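Local structure of acetylated cis-Golgi protein, involved in ER-to-Golgi transport (Saccharomyces cerevisiae, 6G8Y) at residues D33-F38 with L72-W77. The protein probably takes part in ER-to-Golgi transport as the yeast homologue of the Golgi-stacking protein GRASP65, here represented by its first PDZ domain, a protein-binding module. Sequence-based numbering, arbitrary orientation.
Sequences DYIVGF and LKVNIW
Phe38, Trp77 and Asn75 bury the most surface where strand 33-38 runs antiparallel to residues 72-77 of strand 71-78, and the pair is a worked example of how a classic beta bulge lets two strands twist without losing their ladder. Trp77 and Tyr34 form a hydrogen-bonded pair, Trp77 N reaching Tyr34 O at 2.9 Å in a nearly straight bond (168°). Further along, the carbonyl of Asn75 is gripped twice, by Val36 N at 2.8 Å and by Gly37 N at 3.2 Å; the extra residue shifts the register by one. Asn75 CG lies beside its own backbone N (chi1 -51°), which lays OD1 against the Gly37 backbone, 3.2 Å from Gly37 C, where a side chain on residue 37 would collide with it. The amide nitrogen is held elsewhere: Asn75 ND2 hydrogen-bonds Asp86 and Asp40. Val36, at the bulge, sets CG1 against Trp77 CB at 3.5 Å, while in the conformer described Trp77 CG lies anti to the backbone N (chi1 170°) and the indole extends past this contact toward Phe84. On the face bearing Ile35, Val74, Ile76 and Phe38, the packing is apolar. The Phe38 ring takes Leu72 CD2 obliquely at its CD1, 3.8 Å away, and meets Phe64 of helix 57-66 edge-to-face. Ile35 CD1 rests against both Val74 CG1, at a tight 3.3 Å, and Ile76 CG1, at 3.7 Å, which lie side by side. With an alanine here both branches beyond CB go, and a gap is likely to open over Val74 CG1 and Ile76 CG1. Antiparallel strands, bulged in this pair and with helix 57-66 packed on the Phe38 end, are consistent with the partly open, six-stranded antiparallel beta-barrel of a PDZ domain.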
ATOM      1  N   ASP A  33       8.811   3.621   1.193  1.00 19.02           N
ATOM      2  CA  ASP A  33       7.519   4.083   0.704  1.00 18.92           C
ATOM      3  C   ASP A  33       6.524   2.931   0.839  1.00 17.96           C
ATOM      4  O   ASP A  33       6.518   2.004   0.031  1.00 17.94           O
ATOM      5  CB  ASP A  33       7.633   4.516  -0.754  1.00 19.17           C
ATOM      6  CG  ASP A  33       8.372   5.842  -0.938  1.00 22.19           C
ATOM      7  OD1 ASP A  33       8.382   6.672  -0.016  1.00 26.69           O
ATOM      8  OD2 ASP A  33       8.917   6.064  -2.047  1.00 25.47           O
ATOM      9  N   TYR A  34       5.684   2.993   1.866  1.00 15.69           N
ATOM     10  CA  TYR A  34       4.671   1.962   2.086  1.00 14.94           C
ATOM     11  C   TYR A  34       3.435   2.298   1.263  1.00 13.69           C
ATOM     12  O   TYR A  34       3.034   3.459   1.180  1.00 15.19           O
ATOM     13  CB  TYR A  34       4.251   1.924   3.552  1.00 17.77           C
ATOM     14  CG  TYR A  34       5.219   1.214   4.431  1.00 21.41           C
ATOM     15  CD1 TYR A  34       5.219  -0.182   4.484  1.00 22.73           C
ATOM     16  CD2 TYR A  34       6.099   1.915   5.241  1.00 27.47           C
ATOM     17  CE1 TYR A  34       6.075  -0.867   5.313  1.00 30.38           C
ATOM     18  CE2 TYR A  34       6.981   1.232   6.078  1.00 33.75           C
ATOM     19  CZ  TYR A  34       6.953  -0.160   6.107  1.00 37.59           C
ATOM     20  OH  TYR A  34       7.797  -0.864   6.926  1.00 37.65           O
ATOM     21  N   ILE A  35       2.827   1.270   0.665  1.00 13.53           N
ATOM     22  CA  ILE A  35       1.497   1.424   0.092  1.00 13.25           C
ATOM     23  C   ILE A  35       0.488   1.383   1.220  1.00 13.57           C
ATOM     24  O   ILE A  35       0.364   0.379   1.917  1.00 16.05           O
ATOM     25  CB  ILE A  35       1.138   0.298  -0.894  1.00 15.45           C
ATOM     26  CG1 ILE A  35       2.173   0.159  -1.992  1.00 19.61           C
ATOM     27  CG2 ILE A  35      -0.237   0.538  -1.483  1.00 15.42           C
ATOM     28  CD1 ILE A  35       2.582   1.460  -2.581  1.00 18.76           C
ATOM     29  N   VAL A  36      -0.236   2.482   1.377  1.00 12.96           N
ATOM     30  CA  VAL A  36      -1.281   2.580   2.397  1.00 13.93           C
ATOM     31  C   VAL A  36      -2.699   2.548   1.830  1.00 13.31           C
ATOM     32  O   VAL A  36      -3.665   2.332   2.563  1.00 15.52           O
ATOM     33  CB  VAL A  36      -1.043   3.802   3.320  1.00 15.94           C
ATOM     34  CG1 VAL A  36       0.256   3.602   4.092  1.00 17.65           C
ATOM     35  CG2 VAL A  36      -1.027   5.117   2.568  1.00 16.19           C
ATOM     36  N   GLY A  37      -2.840   2.741   0.522  1.00 11.25           N
ATOM     37  CA  GLY A  37      -4.141   2.683  -0.084  1.00 12.35           C
ATOM     38  C   GLY A  37      -4.061   2.428  -1.574  1.00 11.90           C
ATOM     39  O   GLY A  37      -3.021   2.628  -2.206  1.00 11.50           O
ATOM     40  N   PHE A  38      -5.205   2.030  -2.114  1.00 13.35           N
ATOM     41  CA  PHE A  38      -5.426   1.954  -3.541  1.00 12.55           C
ATOM     42  C   PHE A  38      -6.675   2.741  -3.830  1.00 14.25           C
ATOM     43  O   PHE A  38      -7.682   2.520  -3.151  1.00 15.83           O
ATOM     44  CB  PHE A  38      -5.634   0.505  -4.007  1.00 13.09           C
ATOM     45  CG  PHE A  38      -4.419  -0.385  -3.833  1.00 13.67           C
ATOM     46  CD1 PHE A  38      -3.248  -0.100  -4.510  1.00 13.66           C
ATOM     47  CD2 PHE A  38      -4.456  -1.548  -3.053  1.00 15.22           C
ATOM     48  CE1 PHE A  38      -2.141  -0.901  -4.373  1.00 14.23           C
ATOM     49  CE2 PHE A  38      -3.335  -2.367  -2.937  1.00 14.54           C
ATOM     50  CZ  PHE A  38      -2.185  -2.034  -3.588  1.00 14.55           C
ATOM     51  N   LEU A  72      -4.129   2.944 -12.166  1.00 11.35           N
ATOM     52  CA  LEU A  72      -4.508   2.824 -10.748  1.00 11.09           C
ATOM     53  C   LEU A  72      -3.714   3.854  -9.944  1.00 10.59           C
ATOM     54  O   LEU A  72      -2.468   3.933 -10.081  1.00 12.12           O
ATOM     55  CB  LEU A  72      -4.176   1.415 -10.237  1.00 11.23           C
ATOM     56  CG  LEU A  72      -4.382   1.149  -8.743  1.00 12.29           C
ATOM     57  CD1 LEU A  72      -5.846   1.190  -8.397  1.00 13.53           C
ATOM     58  CD2 LEU A  72      -3.771  -0.186  -8.321  1.00 13.39           C
ATOM     59  N   LYS A  73      -4.426   4.568  -9.078  1.00 11.26           N
ATOM     60  CA  LYS A  73      -3.842   5.469  -8.101  1.00 11.84           C
ATOM     61  C   LYS A  73      -3.442   4.685  -6.870  1.00 10.89           C
ATOM     62  O   LYS A  73      -4.250   3.983  -6.271  1.00 12.70           O
ATOM     63  CB  LYS A  73      -4.849   6.542  -7.733  1.00 13.81           C
ATOM     64  CG  LYS A  73      -4.337   7.678  -6.887  1.00 17.06           C
ATOM     65  CD  LYS A  73      -5.384   8.799  -6.988  1.00 23.70           C
ATOM     66  CE  LYS A  73      -5.493   9.612  -5.757  1.00 28.06           C
ATOM     67  NZ  LYS A  73      -6.805  10.306  -5.771  1.00 23.40           N
ATOM     68  N   VAL A  74      -2.176   4.816  -6.503  1.00 12.18           N
ATOM     69  CA  VAL A  74      -1.566   4.122  -5.374  1.00 12.29           C
ATOM     70  C   VAL A  74      -1.234   5.187  -4.338  1.00 11.99           C
ATOM     71  O   VAL A  74      -0.483   6.132  -4.627  1.00 13.40           O
ATOM     72  CB  VAL A  74      -0.288   3.393  -5.837  1.00 14.72           C
ATOM     73  CG1 VAL A  74       0.384   2.648  -4.696  1.00 15.97           C
ATOM     74  CG2 VAL A  74      -0.649   2.447  -6.984  1.00 16.45           C
ATOM     75  N   ASN A  75      -1.788   5.036  -3.144  1.00 11.55           N
ATOM     76  CA  ASN A  75      -1.555   5.959  -2.037  1.00 11.80           C
ATOM     77  C   ASN A  75      -0.364   5.519  -1.232  1.00 11.63           C
ATOM     78  O   ASN A  75      -0.351   4.394  -0.710  1.00 12.48           O
ATOM     79  CB  ASN A  75      -2.786   6.069  -1.133  1.00 13.05           C
ATOM     80  CG  ASN A  75      -4.057   6.351  -1.912  1.00 14.64           C
ATOM     81  OD1 ASN A  75      -4.924   5.507  -1.986  1.00 15.08           O
ATOM     82  ND2 ASN A  75      -4.171   7.557  -2.507  1.00 18.66           N
ATOM     83  N   ILE A  76       0.621   6.417  -1.097  1.00 12.89           N
ATOM     84  CA  ILE A  76       1.876   6.095  -0.447  1.00 14.48           C
ATOM     85  C   ILE A  76       2.066   6.916   0.809  1.00 15.62           C
ATOM     86  O   ILE A  76       1.666   8.071   0.855  1.00 17.58           O
ATOM     87  CB  ILE A  76       3.030   6.310  -1.436  1.00 16.53           C
ATOM     88  CG1 ILE A  76       2.951   5.181  -2.490  1.00 20.69           C
ATOM     89  CG2 ILE A  76       4.389   6.329  -0.746  1.00 16.99           C
ATOM     90  CD1 ILE A  76       3.914   5.358  -3.612  1.00 23.27           C
ATOM     91  N   TRP A  77       2.664   6.286   1.805  1.00 15.37           N
ATOM     92  CA  TRP A  77       3.179   6.939   3.019  0.57 18.37           C
ATOM     93  C   TRP A  77       4.686   6.753   3.005  1.00 18.41           C
ATOM     94  O   TRP A  77       5.155   5.615   3.026  1.00 16.55           O
ATOM     95  CB  TRP A  77       2.598   6.251   4.259  0.57 20.70           C
ATOM     96  CG  TRP A  77       3.215   6.660   5.600  0.57 24.16           C
ATOM     97  CD1 TRP A  77       4.034   5.902   6.389  0.57 23.47           C
ATOM     98  CD2 TRP A  77       3.037   7.905   6.285  0.57 24.87           C
ATOM     99  NE1 TRP A  77       4.367   6.590   7.530  0.57 25.06           N
ATOM    100  CE2 TRP A  77       3.779   7.825   7.490  0.57 26.03           C
ATOM    101  CE3 TRP A  77       2.321   9.080   6.005  0.57 25.35           C
ATOM    102  CZ2 TRP A  77       3.830   8.877   8.413  0.57 27.66           C
ATOM    103  CZ3 TRP A  77       2.378  10.132   6.928  0.57 28.46           C
ATOM    104  CH2 TRP A  77       3.129  10.016   8.116  0.57 29.42           C
TER